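Local coordinates for sensor protein (Bacillus halodurans, PDB 3O5Y) that probably acts as a two-component sensor histidine kinase that phosphorylates a protein histidine using ATP, represented here by its GAF domain, at residues F23-F28 / V41-S46; E34-S39 / S53-E58; K105-G110 / S140-E145. One frame throughout, in Å; residues are numbered along the deposited sequence.

From the N terminus, the chain passes helix 6-20 and enters strand 25-32, where contact 1 begins. Contact 1 closes the hairpin when 41-46 returns beside 23-28. Contact 2 opens within that hairpin, at 34-39, and closes later at 53-58, so the two loops cross along the sequence and share strand 35-42. They meet directly: F28 O lies 2.9 Å from S39 N, a probable hydrogen bond. Contact 3 follows in series, its loop running from 105-110 to 140-145. It ties strand 108-116 to the last helix, and I141 CD1 reaches F28 CZ of contact 1 at 3.6 Å. All three contacts reach one antiparallel sheet.

Contact 1 (F23-F28 / V41-S46); sequences FDRISF and VYPKGS. With ACT (acetate ion), chain C.
I26 and Y42 make the antiparallel hydrogen-bonded pair at the open end of the beta hairpin of strands 25-32 and 35-42, in the GAF-domain sheet. I26 N donates to Y42 O at 2.8 Å, and Y42 N returns a bond to I26 O at 2.9 Å. S27 and V41 form the adjoining non-hydrogen-bonded pair, with their CA atoms 4.3 Å apart.

Beyond the strand, P43, which follows a cis peptide bond, starts a type I turn ending at S46. Its carbonyl oxygen accepts from both S46 N and S46 OG, which fixes the serine hydroxyl. R25 reaches this turn because its chain bends at chi2 (-96°): NE donates to S46 O at 3.1 Å, with the acceptor in the guanidinium plane. A second bond from NH2 is less certain. R25 NH1 is directed at acetate OXT, 3.2 Å away, and S27 OG donates to that oxygen at 2.9 Å. The acetate, also bonded to Y62 OH and probably from the crystallisation liquor, is not surely placed, its methyl being too close to R25 NH2.

The edge of the F23 ring, at CE2, meets Y42 CD2 at 3.9 Å, the two side chains crossing near a right angle.

F23 and I26 also pack on L17 of helix 6-20, which Y42 touches through K18, while D24 and R25 both face G115 of strand 108-116 in a classic beta bulge.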
loop_
_atom_site.group_PDB
_atom_site.type_symbol
_atom_site.label_atom_id
_atom_site.label_comp_id
_atom_site.label_asym_id
_atom_site.label_seq_id
_atom_site.Cartn_x
_atom_site.Cartn_y
_atom_site.Cartn_z
ATOM N N PHE A 23 2.626 1.834 12.516
ATOM C CA PHE A 23 2.347 0.758 11.582
ATOM C C PHE A 23 3.394 -0.316 11.766
ATOM O O PHE A 23 4.470 -0.049 12.299
ATOM C CB PHE A 23 2.375 1.248 10.135
ATOM C CG PHE A 23 3.759 1.580 9.629
ATOM C CD1 PHE A 23 4.336 2.814 9.902
ATOM C CD2 PHE A 23 4.492 0.648 8.897
ATOM C CE1 PHE A 23 5.615 3.123 9.451
ATOM C CE2 PHE A 23 5.777 0.949 8.441
ATOM C CZ PHE A 23 6.335 2.199 8.717
ATOM N N ASP A 24 3.105 -1.519 11.281
ATOM C CA ASP A 24 4.003 -2.629 11.445
ATOM C C ASP A 24 4.568 -3.083 10.107
ATOM O O ASP A 24 5.702 -3.568 10.050
ATOM C CB ASP A 24 3.282 -3.778 12.152
ATOM C CG ASP A 24 2.707 -3.357 13.505
ATOM O OD1 ASP A 24 1.464 -3.387 13.657
ATOM O OD2 ASP A 24 3.485 -2.963 14.407
ATOM N N ARG A 25 3.806 -2.908 9.026
ATOM C CA ARG A 25 4.208 -3.452 7.737
ATOM C C ARG A 25 3.714 -2.553 6.644
ATOM O O ARG A 25 2.597 -2.070 6.714
ATOM C CB ARG A 25 3.599 -4.838 7.570
ATOM C CG ARG A 25 4.269 -5.726 6.546
ATOM C CD ARG A 25 3.560 -5.646 5.233
ATOM N NE ARG A 25 4.120 -6.554 4.246
ATOM C CZ ARG A 25 3.535 -6.811 3.085
ATOM N NH1 ARG A 25 2.373 -6.225 2.791
ATOM N NH2 ARG A 25 4.109 -7.646 2.219
ATOM N N ILE A 26 4.544 -2.310 5.642
ATOM C CA ILE A 26 4.136 -1.519 4.485
ATOM C C ILE A 26 4.586 -2.240 3.249
ATOM O O ILE A 26 5.672 -2.812 3.221
ATOM C CB ILE A 26 4.782 -0.104 4.456
ATOM C CG1 ILE A 26 4.390 0.682 5.689
ATOM C CG2 ILE A 26 4.331 0.687 3.226
ATOM C CD1 ILE A 26 4.113 2.147 5.447
ATOM N N SER A 27 3.764 -2.203 2.213
ATOM C CA SER A 27 4.231 -2.627 0.913
ATOM C C SER A 27 3.854 -1.567 -0.081
ATOM O O SER A 27 2.871 -0.854 0.091
ATOM C CB SER A 27 3.649 -3.980 0.503
ATOM O OG SER A 27 2.267 -3.865 0.293
ATOM N N PHE A 28 4.656 -1.458 -1.127
ATOM C CA PHE A 28 4.356 -0.532 -2.175
ATOM C C PHE A 28 4.254 -1.307 -3.472
ATOM O O PHE A 28 5.073 -2.192 -3.753
ATOM C CB PHE A 28 5.410 0.579 -2.253
ATOM C CG PHE A 28 5.370 1.327 -3.536
ATOM C CD1 PHE A 28 4.324 2.210 -3.807
ATOM C CD2 PHE A 28 6.330 1.101 -4.515
ATOM C CE1 PHE A 28 4.247 2.874 -5.026
ATOM C CE2 PHE A 28 6.263 1.771 -5.742
ATOM C CZ PHE A 28 5.207 2.662 -5.992
ATOM N N VAL A 41 8.770 -3.818 0.040
ATOM C CA VAL A 41 8.200 -4.243 1.303
ATOM C C VAL A 41 9.087 -3.796 2.470
ATOM O O VAL A 41 10.311 -3.893 2.396
ATOM C CB VAL A 41 8.066 -5.778 1.363
ATOM C CG1 VAL A 41 7.506 -6.202 2.713
ATOM C CG2 VAL A 41 7.194 -6.310 0.231
ATOM N N TYR A 42 8.468 -3.318 3.544
ATOM C CA TYR A 42 9.156 -3.097 4.808
ATOM C C TYR A 42 8.317 -3.699 5.919
ATOM O O TYR A 42 7.112 -3.454 5.966
ATOM C CB TYR A 42 9.366 -1.607 5.093
ATOM C CG TYR A 42 9.865 -1.377 6.502
ATOM C CD1 TYR A 42 11.233 -1.448 6.806
ATOM C CD2 TYR A 42 8.977 -1.133 7.543
ATOM C CE1 TYR A 42 11.694 -1.264 8.112
ATOM C CE2 TYR A 42 9.427 -0.955 8.851
ATOM C CZ TYR A 42 10.779 -1.016 9.128
ATOM O OH TYR A 42 11.209 -0.834 10.425
ATOM N N PRO A 43 8.937 -4.461 6.844
ATOM C CA PRO A 43 10.354 -4.849 6.965
ATOM C C PRO A 43 10.797 -5.729 5.804
ATOM O O PRO A 43 9.962 -6.432 5.240
ATOM C CB PRO A 43 10.384 -5.660 8.260
ATOM C CG PRO A 43 9.167 -5.245 9.010
ATOM C CD PRO A 43 8.139 -4.938 7.990
ATOM N N LYS A 44 12.094 -5.701 5.471
ATOM C CA LYS A 44 12.618 -6.316 4.235
ATOM C C LYS A 44 12.209 -7.774 4.034
ATOM O O LYS A 44 11.922 -8.195 2.903
ATOM C CB LYS A 44 14.148 -6.175 4.147
ATOM N N GLY A 45 12.165 -8.535 5.125
ATOM C CA GLY A 45 11.862 -9.963 5.042
ATOM C C GLY A 45 10.414 -10.327 4.752
ATOM O O GLY A 45 10.140 -11.412 4.220
ATOM N N SER A 46 9.495 -9.411 5.066
ATOM C CA SER A 46 8.087 -9.759 5.301
ATOM C C SER A 46 7.139 -9.623 4.114
ATOM O O SER A 46 6.394 -8.646 3.991
ATOM C CB SER A 46 7.542 -8.972 6.494
ATOM O OG SER A 46 7.376 -7.621 6.136
HETATM C C ACT C . 1.209 -7.718 -0.195
HETATM O O ACT C . 0.261 -8.453 -0.618
HETATM O OXT ACT C . 0.988 -6.479 -0.039
HETATM C CH3 ACT C . 2.540 -8.331 0.096
#

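Contact 2 (E34-S39 / S53-E58); sequences ETLKLS and STIPKE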
loop_
_atom_site.group_PDB
_atom_site.type_symbol
_atom_site.label_atom_id
_atom_site.label_comp_id
_atom_site.label_asym_id
_atom_site.label_seq_id
_atom_site.Cartn_x
_atom_site.Cartn_y
_atom_site.Cartn_z
ATOM N N GLU A 34 -0.631 -1.309 -17.233
ATOM C CA GLU A 34 -1.917 -1.810 -16.717
ATOM C C GLU A 34 -1.755 -3.099 -15.900
ATOM O O GLU A 34 -2.695 -3.891 -15.774
ATOM C CB GLU A 34 -2.927 -2.006 -17.864
ATOM N N THR A 35 -0.550 -3.279 -15.353
ATOM C CA THR A 35 -0.176 -4.427 -14.546
ATOM C C THR A 35 0.369 -3.919 -13.197
ATOM O O THR A 35 1.273 -3.070 -13.162
ATOM C CB THR A 35 0.879 -5.272 -15.286
ATOM O OG1 THR A 35 0.354 -5.659 -16.565
ATOM C CG2 THR A 35 1.249 -6.525 -14.518
ATOM N N LEU A 36 -0.188 -4.433 -12.100
ATOM C CA LEU A 36 0.187 -4.006 -10.765
ATOM C C LEU A 36 1.123 -5.042 -10.177
ATOM O O LEU A 36 0.771 -6.218 -10.085
ATOM C CB LEU A 36 -1.061 -3.924 -9.891
ATOM C CG LEU A 36 -1.247 -2.869 -8.795
ATOM C CD1 LEU A 36 -1.940 -3.483 -7.561
ATOM C CD2 LEU A 36 0.007 -2.106 -8.412
ATOM N N LYS A 37 2.302 -4.609 -9.756
ATOM C CA LYS A 37 3.295 -5.523 -9.222
ATOM C C LYS A 37 3.792 -5.103 -7.841
ATOM O O LYS A 37 4.062 -3.925 -7.612
ATOM C CB LYS A 37 4.474 -5.618 -10.177
ATOM C CG LYS A 37 4.218 -6.487 -11.398
ATOM C CD LYS A 37 4.960 -5.951 -12.628
ATOM C CE LYS A 37 4.935 -6.927 -13.807
ATOM N NZ LYS A 37 6.240 -7.621 -13.966
ATOM N N LEU A 38 3.913 -6.067 -6.927
ATOM C CA LEU A 38 4.587 -5.825 -5.650
ATOM C C LEU A 38 6.009 -5.353 -5.945
ATOM O O LEU A 38 6.752 -6.024 -6.667
ATOM C CB LEU A 38 4.676 -7.113 -4.838
ATOM C CG LEU A 38 4.599 -7.103 -3.307
ATOM C CD1 LEU A 38 5.307 -8.343 -2.755
ATOM C CD2 LEU A 38 5.114 -5.836 -2.639
ATOM N N SER A 39 6.415 -4.221 -5.391
ATOM C CA SER A 39 7.762 -3.780 -5.696
ATOM C C SER A 39 8.648 -3.478 -4.496
ATOM O O SER A 39 9.867 -3.587 -4.603
ATOM C CB SER A 39 7.735 -2.607 -6.670
ATOM O OG SER A 39 7.226 -1.464 -6.034
ATOM N N SER A 53 5.676 -9.975 -8.003
ATOM C CA SER A 53 4.389 -10.655 -8.236
ATOM C C SER A 53 3.345 -9.721 -8.850
ATOM O O SER A 53 3.269 -8.531 -8.520
ATOM C CB SER A 53 3.826 -11.251 -6.944
ATOM O OG SER A 53 4.682 -12.241 -6.414
ATOM N N THR A 54 2.530 -10.276 -9.738
ATOM C CA THR A 54 1.415 -9.541 -10.325
ATOM C C THR A 54 0.168 -9.755 -9.480
ATOM O O THR A 54 -0.126 -10.869 -9.064
ATOM C CB THR A 54 1.186 -9.969 -11.781
ATOM O OG1 THR A 54 2.322 -9.573 -12.555
ATOM C CG2 THR A 54 -0.072 -9.316 -12.373
ATOM N N ILE A 55 -0.528 -8.664 -9.190
ATOM C CA ILE A 55 -1.797 -8.715 -8.484
ATOM C C ILE A 55 -2.913 -8.718 -9.532
ATOM O O ILE A 55 -3.040 -7.763 -10.307
ATOM C CB ILE A 55 -1.955 -7.507 -7.538
ATOM C CG1 ILE A 55 -0.710 -7.346 -6.651
ATOM C CG2 ILE A 55 -3.278 -7.585 -6.755
ATOM C CD1 ILE A 55 -0.383 -8.530 -5.701
ATOM N N PRO A 56 -3.695 -9.816 -9.588
ATOM C CA PRO A 56 -4.823 -9.918 -10.507
ATOM C C PRO A 56 -5.938 -9.011 -10.043
ATOM O O PRO A 56 -6.031 -8.709 -8.848
ATOM C CB PRO A 56 -5.258 -11.384 -10.366
ATOM C CG PRO A 56 -4.784 -11.790 -9.013
ATOM C CD PRO A 56 -3.491 -11.066 -8.829
ATOM N N LYS A 57 -6.779 -8.590 -10.981
ATOM C CA LYS A 57 -7.882 -7.697 -10.686
ATOM C C LYS A 57 -9.003 -8.382 -9.919
ATOM O O LYS A 57 -9.582 -7.787 -9.007
ATOM C CB LYS A 57 -8.432 -7.064 -11.972
ATOM C CG LYS A 57 -7.445 -6.117 -12.653
ATOM C CD LYS A 57 -8.113 -5.225 -13.684
ATOM C CE LYS A 57 -7.047 -4.534 -14.531
ATOM N NZ LYS A 57 -7.558 -3.438 -15.411
ATOM N N GLU A 58 -9.320 -9.623 -10.276
ATOM C CA GLU A 58 -10.476 -10.286 -9.677
ATOM C C GLU A 58 -10.338 -10.397 -8.150
ATOM O O GLU A 58 -9.327 -10.876 -7.637
ATOM C CB GLU A 58 -10.720 -11.655 -10.316
ATOM C CG GLU A 58 -12.074 -12.280 -9.979
ATOM C CD GLU A 58 -13.261 -11.601 -10.666
ATOM O OE1 GLU A 58 -14.408 -11.696 -10.158
ATOM O OE2 GLU A 58 -13.052 -10.964 -11.714
HETATM O O HOH W 1 -2.026 -6.549 -12.361
#
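L36 and I55 meet where a short outer strand is laid along the rim of the antiparallel GAF-domain sheet, strand 54-55 returning beside 35-42 as a loosely closed hairpin. The backbone evidence is two direct bonds. I55 N donates to L36 O at 2.9 Å in a nearly straight bond (171°), whereas L38 N reaches S53 O at 3.0 Å with a more bent N-H (147°). Between them, K37 and T54 form a non-hydrogen-bonded pair with CA atoms 4.6 Å apart.

The two sides of this ribbon differ in chemistry. On the side of K37 and T54, T54 has its methyl CG2 anti to the backbone N (chi1 -66°), which brings it against T35 CG2 at 3.8 Å, methyl to methyl. The other branch, OG1, lies 3.8 Å from K37 CG, so the lysine is met through the aliphatic base of its chain. On the opposite side, L36 CD1 touches I55 CB at 4.0 Å. These two buried side chains both rest on L29 of strand 25-32, and L36 is also covered by Y62 and W63 of helix 61-68. S53 OG turns elsewhere, bonding D50 O within the connecting loop.

Toward the I55 end the backbones part enough for a water to replace a direct link. I55 O, which also accepts from W63 NE1, takes a bond from this water at 2.6 Å, and the same water accepts from L36 N at 2.8 Å.

Contact 3 (K105-G110 / S140-E145); sequences KNKRVG and SIENVE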
loop_
_atom_site.group_PDB
_atom_site.type_symbol
_atom_site.label_atom_id
_atom_site.label_comp_id
_atom_site.label_asym_id
_atom_site.label_seq_id
_atom_site.Cartn_x
_atom_site.Cartn_y
_atom_site.Cartn_z
ATOM N N LYS A 105 -1.822 13.658 -11.297
ATOM C CA LYS A 105 -2.800 14.380 -12.109
ATOM C C LYS A 105 -3.051 13.685 -13.452
ATOM O O LYS A 105 -4.105 13.857 -14.048
ATOM C CB LYS A 105 -2.318 15.810 -12.339
ATOM C CG LYS A 105 -1.021 15.868 -13.112
ATOM C CD LYS A 105 -0.651 17.266 -13.472
ATOM C CE LYS A 105 0.414 17.254 -14.553
ATOM N NZ LYS A 105 0.670 18.624 -14.927
ATOM N N ASN A 106 -2.073 12.907 -13.921
ATOM C CA ASN A 106 -2.158 12.243 -15.227
ATOM C C ASN A 106 -2.644 10.810 -15.169
ATOM O O ASN A 106 -3.465 10.412 -15.995
ATOM C CB ASN A 106 -0.800 12.216 -15.922
ATOM C CG ASN A 106 -0.327 13.579 -16.326
ATOM O OD1 ASN A 106 -1.076 14.374 -16.918
ATOM N ND2 ASN A 106 0.936 13.870 -16.011
ATOM N N LYS A 107 -2.111 10.026 -14.227
ATOM C CA LYS A 107 -2.343 8.572 -14.214
ATOM C C LYS A 107 -2.311 7.944 -12.820
ATOM O O LYS A 107 -1.878 8.568 -11.840
ATOM C CB LYS A 107 -1.300 7.871 -15.095
ATOM C CG LYS A 107 0.123 7.992 -14.522
ATOM C CD LYS A 107 1.153 7.258 -15.374
ATOM C CE LYS A 107 2.551 7.457 -14.804
ATOM N NZ LYS A 107 3.404 6.282 -15.134
ATOM N N ARG A 108 -2.780 6.702 -12.748
ATOM C CA ARG A 108 -2.578 5.865 -11.576
ATOM C C ARG A 108 -1.148 5.409 -11.611
ATOM O O ARG A 108 -0.621 5.072 -12.668
ATOM C CB ARG A 108 -3.466 4.641 -11.630
ATOM C CG ARG A 108 -4.916 4.939 -11.753
ATOM C CD ARG A 108 -5.486 4.023 -12.783
ATOM N NE ARG A 108 -6.716 3.421 -12.306
ATOM C CZ ARG A 108 -7.227 2.298 -12.795
ATOM N NH1 ARG A 108 -8.359 1.814 -12.285
ATOM N NH2 ARG A 108 -6.599 1.658 -13.789
ATOM N N VAL A 109 -0.536 5.382 -10.439
ATOM C CA VAL A 109 0.886 5.144 -10.299
ATOM C C VAL A 109 1.137 3.848 -9.536
ATOM O O VAL A 109 2.069 3.107 -9.843
ATOM C CB VAL A 109 1.545 6.359 -9.587
ATOM C CG1 VAL A 109 2.870 5.996 -8.938
ATOM C CG2 VAL A 109 1.732 7.481 -10.559
ATOM N N GLY A 110 0.306 3.564 -8.539
ATOM C CA GLY A 110 0.537 2.375 -7.722
ATOM C C GLY A 110 -0.365 2.315 -6.521
ATOM O O GLY A 110 -1.419 2.954 -6.491
ATOM N N SER A 140 6.542 12.563 -7.497
ATOM C CA SER A 140 7.947 12.179 -7.436
ATOM C C SER A 140 8.233 10.911 -8.226
ATOM O O SER A 140 9.269 10.809 -8.872
ATOM C CB SER A 140 8.368 11.970 -5.971
ATOM O OG SER A 140 8.270 13.182 -5.224
ATOM N N ILE A 141 7.326 9.941 -8.161
ATOM C CA ILE A 141 7.514 8.679 -8.877
ATOM C C ILE A 141 7.355 8.902 -10.371
ATOM O O ILE A 141 8.110 8.360 -11.179
ATOM C CB ILE A 141 6.536 7.582 -8.384
ATOM C CG1 ILE A 141 6.917 7.125 -6.982
ATOM C CG2 ILE A 141 6.525 6.372 -9.324
ATOM C CD1 ILE A 141 5.917 6.185 -6.350
ATOM N N GLU A 142 6.364 9.710 -10.729
ATOM C CA GLU A 142 6.053 9.991 -12.118
ATOM C C GLU A 142 7.226 10.713 -12.772
ATOM O O GLU A 142 7.549 10.459 -13.934
ATOM C CB GLU A 142 4.779 10.841 -12.206
ATOM C CG GLU A 142 4.220 10.957 -13.610
ATOM C CD GLU A 142 2.794 11.461 -13.634
ATOM O OE1 GLU A 142 2.589 12.685 -13.706
ATOM O OE2 GLU A 142 1.876 10.617 -13.615
ATOM N N ASN A 143 7.865 11.600 -12.008
ATOM C CA ASN A 143 8.996 12.386 -12.495
ATOM C C ASN A 143 10.336 11.644 -12.510
ATOM O O ASN A 143 11.372 12.227 -12.823
ATOM C CB ASN A 143 9.097 13.701 -11.723
ATOM C CG ASN A 143 8.236 14.791 -12.327
ATOM O OD1 ASN A 143 8.396 15.143 -13.498
ATOM N ND2 ASN A 143 7.322 15.338 -11.531
ATOM N N VAL A 144 10.311 10.358 -12.178
ATOM C CA VAL A 144 11.462 9.492 -12.403
ATOM C C VAL A 144 11.434 8.975 -13.843
ATOM O O VAL A 144 12.460 8.998 -14.533
ATOM C CB VAL A 144 11.518 8.331 -11.372
ATOM C CG1 VAL A 144 12.351 7.156 -11.892
ATOM C CG2 VAL A 144 12.072 8.836 -10.050
ATOM N N GLU A 145 10.255 8.540 -14.296
ATOM C CA GLU A 145 10.071 7.987 -15.648
ATOM C C GLU A 145 9.434 8.985 -16.626
ATOM O O GLU A 145 9.965 10.073 -16.872
ATOM C CB GLU A 145 9.225 6.709 -15.581
#
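E142 receives the amide of N106 from above its carboxylate plane instead of within it: N106 ND2 stands 45° out of that plane, yet donates to E142 OE1 at 3.1 Å. The bond is somewhat bent, with an N-H...O angle of 147°. The amide and carboxylate planes are only 26° apart, although the two side chains cross at about a right angle.

E142 closes helix 124-142 and spans the gap to the loop before strand 108-116 by full extension. Its CG is anti to the backbone N, and the rest of the chain stays stretched, which carries the carboxylate to the side chains of N106 and K107. There OE2 is hydrogen-bonded to S104 OG, the same hydroxyl that receives the backbone N-H groups of N106 and K107. S104 OG thus joins the carboxylate directly to the turn of the loop.

K107 slides past E142 in the opposite direction. K107 CG lies 3.3 Å and K107 CE 3.4 Å from E142 OE2, while K107 NZ remains 4.8 Å from it, so the pair makes no direct ion contact.

Deeper in, the buried V109 directs CG1 at I141 CG2, 3.7 Å away, closing the apolar part of the junction between strand and helix. V109 and G110 both face I102 in a classic beta bulge.

With an alanine here in place of E142, N106 ND2 and S104 OG would probably lose their carboxylate mate and the loop would be freer to move from the helix end.

Two polar bonds to a carboxylate, with the lysine ammonium nearby, imply a tether that probably leans on hydrogen bonding, the K107 charge likely adding a weaker, longer-range attraction.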